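Local coordinates for MdcA (Pseudomonas aeruginosa, PDB 5VIT), which probably serves as the carrier-protein transferase subunit of malonate decarboxylase, replacing the acetyl group on the carrier protein's thiol with malonyl, at residues 319-322 and 323-327; 546-549 and 550-553; 296-299 and 300-304; 194-197 and 198-201. All blocks are in the same frame, centred on the assembly; numbering follows the deposited sequence.

Contact 1 (319-322 and 323-327); sequences EGYI and AQRPD
Arg325 folds back over the ring of Tyr321, four residues earlier, as the chain leaves helix 319-323. Its CB starts near two carbonyl oxygens of the last turn, 3.8 Å from Ile322 O and slightly farther from Tyr321 O. A bend at chi2 (58°) turns the chain back toward the helix, and CD comes to lie above one face of the Tyr321 ring, displaced toward the rim, 4.1 Å from CE1. Next along, Arg325 NE is 3.8 Å from Tyr321 CE1, with CZ a little beyond it. The guanidinium and ring planes are inclined by 32°, so the overlap is a tilted, offset one at the ring margin. At the tip the two terminal nitrogens diverge: Arg325 NH1 donates to Gln324 O at 3.2 Å, tilted from the guanidinium plane, while NH2 makes a salt bridge with Glu302. The backbone beneath changes its bonding pattern, from a helical i+4 bond of Ala323 N to Glu319 O (3.0 Å) to i+3 bonds of Gln324 N to Tyr321 O (3.0 Å) and Arg325 N to Ile322 O (2.8 Å). Chemically, one carboxylate, that of Glu302, binds both Tyr321 OH and Arg325 NH2, which ties the two side chains together at the end of the helix and probably offsets part of the arginine charge.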
# COMPACT_ATOMS: atom_id res chain seq x y z
N GLU A 319 -9.74 -38.34 1.16
CA GLU A 319 -11.04 -38.99 1.43
C GLU A 319 -11.19 -39.46 2.87
O GLU A 319 -12.17 -39.13 3.54
CB GLU A 319 -11.26 -40.19 0.49
CG GLU A 319 -11.48 -39.84 -0.98
CD GLU A 319 -10.22 -39.33 -1.69
OE1 GLU A 319 -9.11 -39.51 -1.14
OE2 GLU A 319 -10.35 -38.76 -2.79
N GLY A 320 -10.20 -40.21 3.34
CA GLY A 320 -10.21 -40.72 4.70
C GLY A 320 -10.19 -39.62 5.74
O GLY A 320 -10.80 -39.75 6.81
N TYR A 321 -9.49 -38.53 5.45
CA TYR A 321 -9.42 -37.43 6.41
C TYR A 321 -10.76 -36.70 6.49
O TYR A 321 -11.25 -36.39 7.58
CB TYR A 321 -8.29 -36.45 6.03
CG TYR A 321 -8.32 -35.11 6.75
CD1 TYR A 321 -7.77 -34.97 8.03
CD2 TYR A 321 -8.88 -33.99 6.15
CE1 TYR A 321 -7.77 -33.76 8.67
CE2 TYR A 321 -8.89 -32.78 6.79
CZ TYR A 321 -8.33 -32.66 8.05
OH TYR A 321 -8.34 -31.44 8.69
N ILE A 322 -11.34 -36.42 5.32
CA ILE A 322 -12.66 -35.81 5.24
C ILE A 322 -13.72 -36.62 6.03
O ILE A 322 -14.55 -36.05 6.76
CB ILE A 322 -13.11 -35.68 3.77
CG1 ILE A 322 -12.26 -34.61 3.04
CG2 ILE A 322 -14.62 -35.36 3.70
CD1 ILE A 322 -12.37 -34.67 1.51
N ALA A 323 -13.67 -37.95 5.91
CA ALA A 323 -14.63 -38.83 6.58
C ALA A 323 -14.54 -38.72 8.11
O ALA A 323 -15.48 -39.08 8.82
CB ALA A 323 -14.42 -40.26 6.14
N GLN A 324 -13.42 -38.20 8.60
CA GLN A 324 -13.25 -37.97 10.02
C GLN A 324 -13.49 -36.52 10.41
O GLN A 324 -13.31 -36.13 11.57
CB GLN A 324 -11.85 -38.38 10.45
CG GLN A 324 -11.52 -39.79 10.04
CD GLN A 324 -12.08 -40.80 11.00
OE1 GLN A 324 -11.74 -40.79 12.19
NE2 GLN A 324 -12.93 -41.69 10.50
N ARG A 325 -13.93 -35.71 9.45
CA ARG A 325 -14.29 -34.33 9.75
C ARG A 325 -15.73 -33.97 9.30
O ARG A 325 -15.93 -32.97 8.58
CB ARG A 325 -13.29 -33.37 9.07
CG ARG A 325 -12.19 -32.81 9.97
CD ARG A 325 -11.44 -33.94 10.54
NE ARG A 325 -10.35 -33.60 11.45
CZ ARG A 325 -9.74 -34.54 12.15
NH1 ARG A 325 -10.17 -35.79 12.04
NH2 ARG A 325 -8.74 -34.26 12.98
N PRO A 326 -16.73 -34.76 9.73
CA PRO A 326 -18.09 -34.51 9.23
C PRO A 326 -18.71 -33.19 9.70
O PRO A 326 -19.61 -32.70 9.03
CB PRO A 326 -18.88 -35.72 9.75
CG PRO A 326 -18.16 -36.15 10.98
CD PRO A 326 -16.70 -35.90 10.68
N ASP A 327 -18.23 -32.61 10.81
CA ASP A 327 -18.75 -31.30 11.22
C ASP A 327 -18.33 -30.22 10.22
O ASP A 327 -18.97 -29.19 10.12
CB ASP A 327 -18.25 -30.89 12.62
CG ASP A 327 -18.95 -31.65 13.73
OD1 ASP A 327 -19.86 -32.45 13.43
OD2 ASP A 327 -18.60 -31.44 14.91

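Contact 2 (546-549 and 550-553); sequences QPPA and RFRS
Phe551 leans against Pro548 and Pro547 in a short 3-10 turn near the C-terminus of the chain. Two successive i+3 bonds are the evidence for the turn: Phe551 N to Pro548 O, 2.8 Å, and Arg552 N to Ala549 O, also 2.8 Å. The ring of Phe551 meets its neighbours in two different ways. Pro548 CG comes to its edge, in the ring plane, 3.6 Å from CD2, and the two side chains cross at a slant. Arg550 CG instead lies over the centre of one face, 4.1 Å above the plane. With CG opposite the carbonyl carbon and beside N (chi1 -65°), the ring lies next to Pro548. At the root of the side chain, Phe551 CB rests 4.1 Å from Pro547 CB, so consecutive prolines touch different parts of the phenylalanine. Beyond the segments, Pro547 and Phe551 both pack on Ile534 of helix 534-540, which anchors the turn to that helix, while the guanidinium of Arg550 leads away to a salt bridge with Glu223. Arg552 turns to the carbonyl that joins the two prolines. A water donates to Pro547 O at 2.6 Å; its link to Arg552 NH2 is modelled so short that its length is doubtful. Pro547 O lies 3.5 Å from Arg552 NE and stands obliquely to the guanidinium plane.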
# COMPACT_ATOMS: atom_id res chain seq x y z
N GLN A 546 -3.55 -39.36 2.79
CA GLN A 546 -2.75 -40.33 2.06
C GLN A 546 -2.28 -39.72 0.75
O GLN A 546 -2.98 -39.81 -0.24
CB GLN A 546 -3.58 -41.58 1.74
CG GLN A 546 -4.26 -42.23 2.92
CD GLN A 546 -3.32 -43.10 3.71
OE1 GLN A 546 -2.86 -42.71 4.79
NE2 GLN A 546 -3.02 -44.28 3.18
N PRO A 547 -1.09 -39.09 0.74
CA PRO A 547 -0.72 -38.40 -0.51
C PRO A 547 -0.58 -39.35 -1.70
O PRO A 547 -0.13 -40.48 -1.51
CB PRO A 547 0.63 -37.74 -0.17
CG PRO A 547 1.07 -38.34 1.11
CD PRO A 547 -0.11 -38.91 1.82
N PRO A 548 -1.01 -38.91 -2.90
CA PRO A 548 -0.76 -39.73 -4.09
C PRO A 548 0.73 -39.88 -4.33
O PRO A 548 1.52 -39.06 -3.84
CB PRO A 548 -1.43 -38.94 -5.23
CG PRO A 548 -1.66 -37.59 -4.70
CD PRO A 548 -1.77 -37.69 -3.20
N ALA A 549 1.10 -40.92 -5.07
CA ALA A 549 2.49 -41.30 -5.31
C ALA A 549 3.39 -40.10 -5.64
O ALA A 549 4.46 -39.91 -5.06
CB ALA A 549 2.54 -42.32 -6.43
N ARG A 550 2.92 -39.30 -6.58
CA ARG A 550 3.51 -38.04 -7.02
C ARG A 550 4.12 -37.19 -5.90
O ARG A 550 5.16 -36.55 -6.08
CB ARG A 550 2.39 -37.27 -7.73
CG ARG A 550 2.68 -35.95 -8.33
CD ARG A 550 1.35 -35.37 -8.87
NE ARG A 550 0.50 -36.40 -9.45
CZ ARG A 550 -0.40 -36.19 -10.42
NH1 ARG A 550 -0.55 -34.97 -10.92
NH2 ARG A 550 -1.13 -37.20 -10.89
N PHE A 551 3.46 -37.19 -4.75
CA PHE A 551 3.81 -36.33 -3.64
C PHE A 551 4.46 -37.08 -2.50
O PHE A 551 4.65 -36.52 -1.42
CB PHE A 551 2.57 -35.59 -3.11
CG PHE A 551 1.97 -34.62 -4.10
CD1 PHE A 551 2.63 -33.44 -4.42
CD2 PHE A 551 0.74 -34.88 -4.68
CE1 PHE A 551 2.07 -32.55 -5.32
CE2 PHE A 551 0.18 -33.99 -5.59
CZ PHE A 551 0.85 -32.83 -5.91
N ARG A 552 4.80 -38.35 -2.72
CA ARG A 552 5.35 -39.19 -1.66
C ARG A 552 6.88 -39.10 -1.58
O ARG A 552 7.57 -39.03 -2.59
CB ARG A 552 4.93 -40.65 -1.84
CG ARG A 552 4.06 -41.17 -0.72
CD ARG A 552 3.77 -42.64 -0.89
NE ARG A 552 2.34 -42.89 -0.77
CZ ARG A 552 1.77 -44.06 -1.01
NH1 ARG A 552 2.52 -45.09 -1.40
NH2 ARG A 552 0.46 -44.21 -0.88
N SER A 553 7.38 -39.13 -0.35
CA SER A 553 8.81 -39.21 -0.11
C SER A 553 9.09 -40.33 0.88
O SER A 553 9.84 -40.15 1.84
CB SER A 553 9.34 -37.88 0.42
OG SER A 553 9.22 -36.89 -0.58
O HOH W 1 -0.28 -42.27 0.34

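Contact 3 (296-299 and 300-304); sequences TLIP and AIESG
Helix 298-302 is the short connecting helix of a beta-alpha-beta unit, and Leu297, in the 3-10 segment that runs into it, packs along one flank against Ala300 and Ile301. The branches of Leu297 divide the work: CD1 meets Ala300 CB at 4.1 Å, and CD2 meets Ile301 CD1 at 4.0 Å, the leucine and isoleucine side chains crossing at about a right angle. With chi1 at -163°, Leu297 CG stands opposite its own N, which puts both methyls on this flank. Ile298 and Glu302 instead run side by side in the same direction, Ile298 CG2 lying 4.0 Å from Glu302 CG. Two nearly straight i+4 bonds define the helical turn, Ile301 N to Leu297 O at 3.0 Å and Glu302 N to Ile298 O at 3.0 Å. In the fold this helix links strand 288-290 to strand 308-310 at the margin of the mixed sheet, and Pro299 is covered by Leu270 of helix 263-278 and Leu537 of helix 534-540. A water bridges Thr296 O and Ala300 N. Farther along, Pro299 O is gripped twice by one residue: Ser303 N and Ser303 OG, the latter at 2.6 Å, approach it from opposite faces of its carbonyl plane. Gly304, with positive phi (93°), forms the Schellman motif that follows the last turn, its N bonding to Ile301 O at 3.0 Å.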
# COMPACT_ATOMS: atom_id res chain seq x y z
N THR A 296 -3.50 -28.44 1.78
CA THR A 296 -2.87 -27.29 2.40
C THR A 296 -3.79 -26.56 3.39
O THR A 296 -3.35 -25.68 4.13
CB THR A 296 -2.36 -26.31 1.32
OG1 THR A 296 -3.41 -26.07 0.37
CG2 THR A 296 -1.19 -26.93 0.59
N LEU A 297 -5.06 -26.95 3.42
CA LEU A 297 -6.02 -26.36 4.36
C LEU A 297 -6.08 -27.16 5.67
O LEU A 297 -6.65 -26.70 6.65
CB LEU A 297 -7.42 -26.29 3.73
CG LEU A 297 -8.40 -25.35 4.42
CD1 LEU A 297 -8.01 -23.90 4.15
CD2 LEU A 297 -9.85 -25.63 4.00
N ILE A 298 -5.49 -28.34 5.67
CA ILE A 298 -5.51 -29.20 6.86
C ILE A 298 -5.07 -28.47 8.15
O ILE A 298 -5.77 -28.55 9.16
CB ILE A 298 -4.64 -30.46 6.66
CG1 ILE A 298 -5.27 -31.36 5.59
CG2 ILE A 298 -4.49 -31.21 7.99
CD1 ILE A 298 -4.46 -32.58 5.25
N PRO A 299 -3.95 -27.73 8.12
CA PRO A 299 -3.67 -27.10 9.42
C PRO A 299 -4.64 -25.98 9.80
O PRO A 299 -4.84 -25.76 11.00
CB PRO A 299 -2.25 -26.55 9.26
CG PRO A 299 -1.85 -26.79 7.85
CD PRO A 299 -2.78 -27.74 7.22
N ALA A 300 -5.25 -25.28 8.85
CA ALA A 300 -6.28 -24.31 9.22
C ALA A 300 -7.49 -25.02 9.88
O ALA A 300 -8.07 -24.52 10.84
CB ALA A 300 -6.74 -23.50 8.02
N ILE A 301 -7.87 -26.17 9.34
CA ILE A 301 -8.97 -26.96 9.91
C ILE A 301 -8.68 -27.46 11.35
O ILE A 301 -9.48 -27.25 12.26
CB ILE A 301 -9.30 -28.18 9.01
CG1 ILE A 301 -9.77 -27.70 7.63
CG2 ILE A 301 -10.34 -29.08 9.69
CD1 ILE A 301 -9.78 -28.78 6.53
N GLU A 302 -7.52 -28.09 11.54
CA GLU A 302 -7.11 -28.62 12.85
C GLU A 302 -7.00 -27.54 13.91
O GLU A 302 -7.28 -27.79 15.09
CB GLU A 302 -5.77 -29.35 12.72
CG GLU A 302 -5.79 -30.49 11.71
CD GLU A 302 -6.80 -31.57 12.11
OE1 GLU A 302 -6.71 -32.07 13.24
OE2 GLU A 302 -7.70 -31.87 11.30
N SER A 303 -6.58 -26.35 13.49
CA SER A 303 -6.41 -25.20 14.37
C SER A 303 -7.72 -24.56 14.74
O SER A 303 -7.76 -23.72 15.63
CB SER A 303 -5.52 -24.13 13.72
OG SER A 303 -4.29 -24.69 13.35
N GLY A 304 -8.77 -24.90 14.01
CA GLY A 304 -10.11 -24.41 14.33
C GLY A 304 -10.54 -23.14 13.61
O GLY A 304 -11.43 -22.43 14.07
O HOH W 2 -3.79 -24.55 6.40

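Contact 4 (194-197 and 198-201); sequences VDDP and RDLP
Asp196 sets its carboxylate over one face of the Arg198 guanidinium, two residues on, with CG 3.3 Å above the plane and displaced toward the rim. The two flat groups are far from parallel, their planes being 71° apart, so one oxygen leads: Asp196 OD2 forms a salt bridge to Arg198 NH2. Its modelled length of 2.5 Å is short, and because the carboxylate lies over the face, this is not an in-plane, two-pronged pairing; the exact distance is doubtful. The other oxygen works on the backbone, Asp196 OD1 accepting from Arg198 N at 3.0 Å from above the carboxylate plane. With CG opposite its backbone N (chi1 -168°), the carboxylate lies beside the carbonyl carbon and faces the residues that follow. Arg198 reaches round by bending at chi3. A second acid is near: Asp199 OD1 stands 4.1 Å from Asp196 OD2, a like-charged approach that the arginine probably eases. Val194 CG1 touches Asp199 CB at 4.0 Å, and Val194 and Leu200 both rest on Val156 of strand 156-158. The main chain closes by Asp199 N to Asp196 O, 3.0 Å. With Pro197 and Arg198 at its corners, both in helical backbone angles, this is a type I beta turn, and the OD1 bond to the N of the second residue on adds an Asx turn.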
# COMPACT_ATOMS: atom_id res chain seq x y z
N VAL A 194 -21.52 -54.48 -7.95
CA VAL A 194 -21.91 -55.34 -6.83
C VAL A 194 -23.17 -56.13 -7.19
O VAL A 194 -24.06 -55.60 -7.85
CB VAL A 194 -22.15 -54.54 -5.52
CG1 VAL A 194 -20.85 -53.98 -5.00
CG2 VAL A 194 -23.20 -53.43 -5.73
N ASP A 195 -23.23 -57.38 -6.76
CA ASP A 195 -24.40 -58.21 -7.06
C ASP A 195 -25.53 -57.90 -6.10
O ASP A 195 -26.70 -57.84 -6.48
CB ASP A 195 -24.03 -59.70 -7.00
CG ASP A 195 -23.20 -60.13 -8.20
OD1 ASP A 195 -23.54 -59.74 -9.34
OD2 ASP A 195 -22.20 -60.85 -8.00
N ASP A 196 -25.18 -57.66 -4.84
CA ASP A 196 -26.15 -57.24 -3.85
C ASP A 196 -26.33 -55.72 -3.93
O ASP A 196 -25.39 -54.98 -3.66
CB ASP A 196 -25.70 -57.65 -2.46
CG ASP A 196 -26.79 -57.49 -1.42
OD1 ASP A 196 -27.82 -56.83 -1.71
OD2 ASP A 196 -26.60 -58.02 -0.30
N PRO A 197 -27.54 -55.26 -4.30
CA PRO A 197 -27.75 -53.81 -4.39
C PRO A 197 -27.59 -53.11 -3.04
O PRO A 197 -27.47 -51.88 -3.00
CB PRO A 197 -29.18 -53.70 -4.91
CG PRO A 197 -29.84 -54.98 -4.52
CD PRO A 197 -28.76 -56.02 -4.62
N ARG A 198 -27.57 -53.87 -1.95
CA ARG A 198 -27.39 -53.29 -0.62
C ARG A 198 -25.93 -52.92 -0.35
O ARG A 198 -25.66 -52.12 0.54
CB ARG A 198 -27.88 -54.26 0.45
CG ARG A 198 -29.39 -54.45 0.47
CD ARG A 198 -29.83 -55.42 1.57
NE ARG A 198 -29.35 -56.79 1.35
CZ ARG A 198 -28.32 -57.33 1.99
NH1 ARG A 198 -27.65 -56.64 2.90
NH2 ARG A 198 -27.96 -58.58 1.71
N ASP A 199 -25.01 -53.50 -1.11
CA ASP A 199 -23.59 -53.22 -0.92
C ASP A 199 -23.15 -51.90 -1.57
O ASP A 199 -21.99 -51.49 -1.46
CB ASP A 199 -22.73 -54.36 -1.46
CG ASP A 199 -22.91 -55.65 -0.67
OD1 ASP A 199 -23.36 -55.59 0.49
OD2 ASP A 199 -22.58 -56.72 -1.22
N LEU A 200 -24.09 -51.24 -2.26
CA LEU A 200 -23.86 -49.90 -2.78
C LEU A 200 -23.84 -48.93 -1.61
O LEU A 200 -24.84 -48.81 -0.89
CB LEU A 200 -24.95 -49.52 -3.78
CG LEU A 200 -24.49 -48.48 -4.79
CD1 LEU A 200 -23.70 -49.15 -5.87
CD2 LEU A 200 -25.69 -47.72 -5.37
N PRO A 201 -22.71 -48.24 -1.40
CA PRO A 201 -22.58 -47.44 -0.17
C PRO A 201 -23.56 -46.27 -0.13
O PRO A 201 -24.01 -45.90 0.95
CB PRO A 201 -21.11 -46.97 -0.20
CG PRO A 201 -20.61 -47.25 -1.54
CD PRO A 201 -21.47 -48.28 -2.19

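Overall arrangement
Contacts 1 and 3 touch directly through Glu302, whose OE2 is 2.7 Å from Tyr321 OH and whose OE1 is 3.0 Å from Arg325 NH2; the two centres are about 13 Å apart. Contact 2 stands about 19 Å from each of them, centre to centre, and its nearest atoms are about 6 Å from contact 1 and about 7 Å from contact 3, without touching. Contact 4 is more remote, with centres about 23 Å from contact 1 and about 35 Å from contact 3. The chain order is 4, 3, 1, 2. Helix 534-540 approaches two of them, packing on Pro299 in contact 3 and on Pro547 in contact 2.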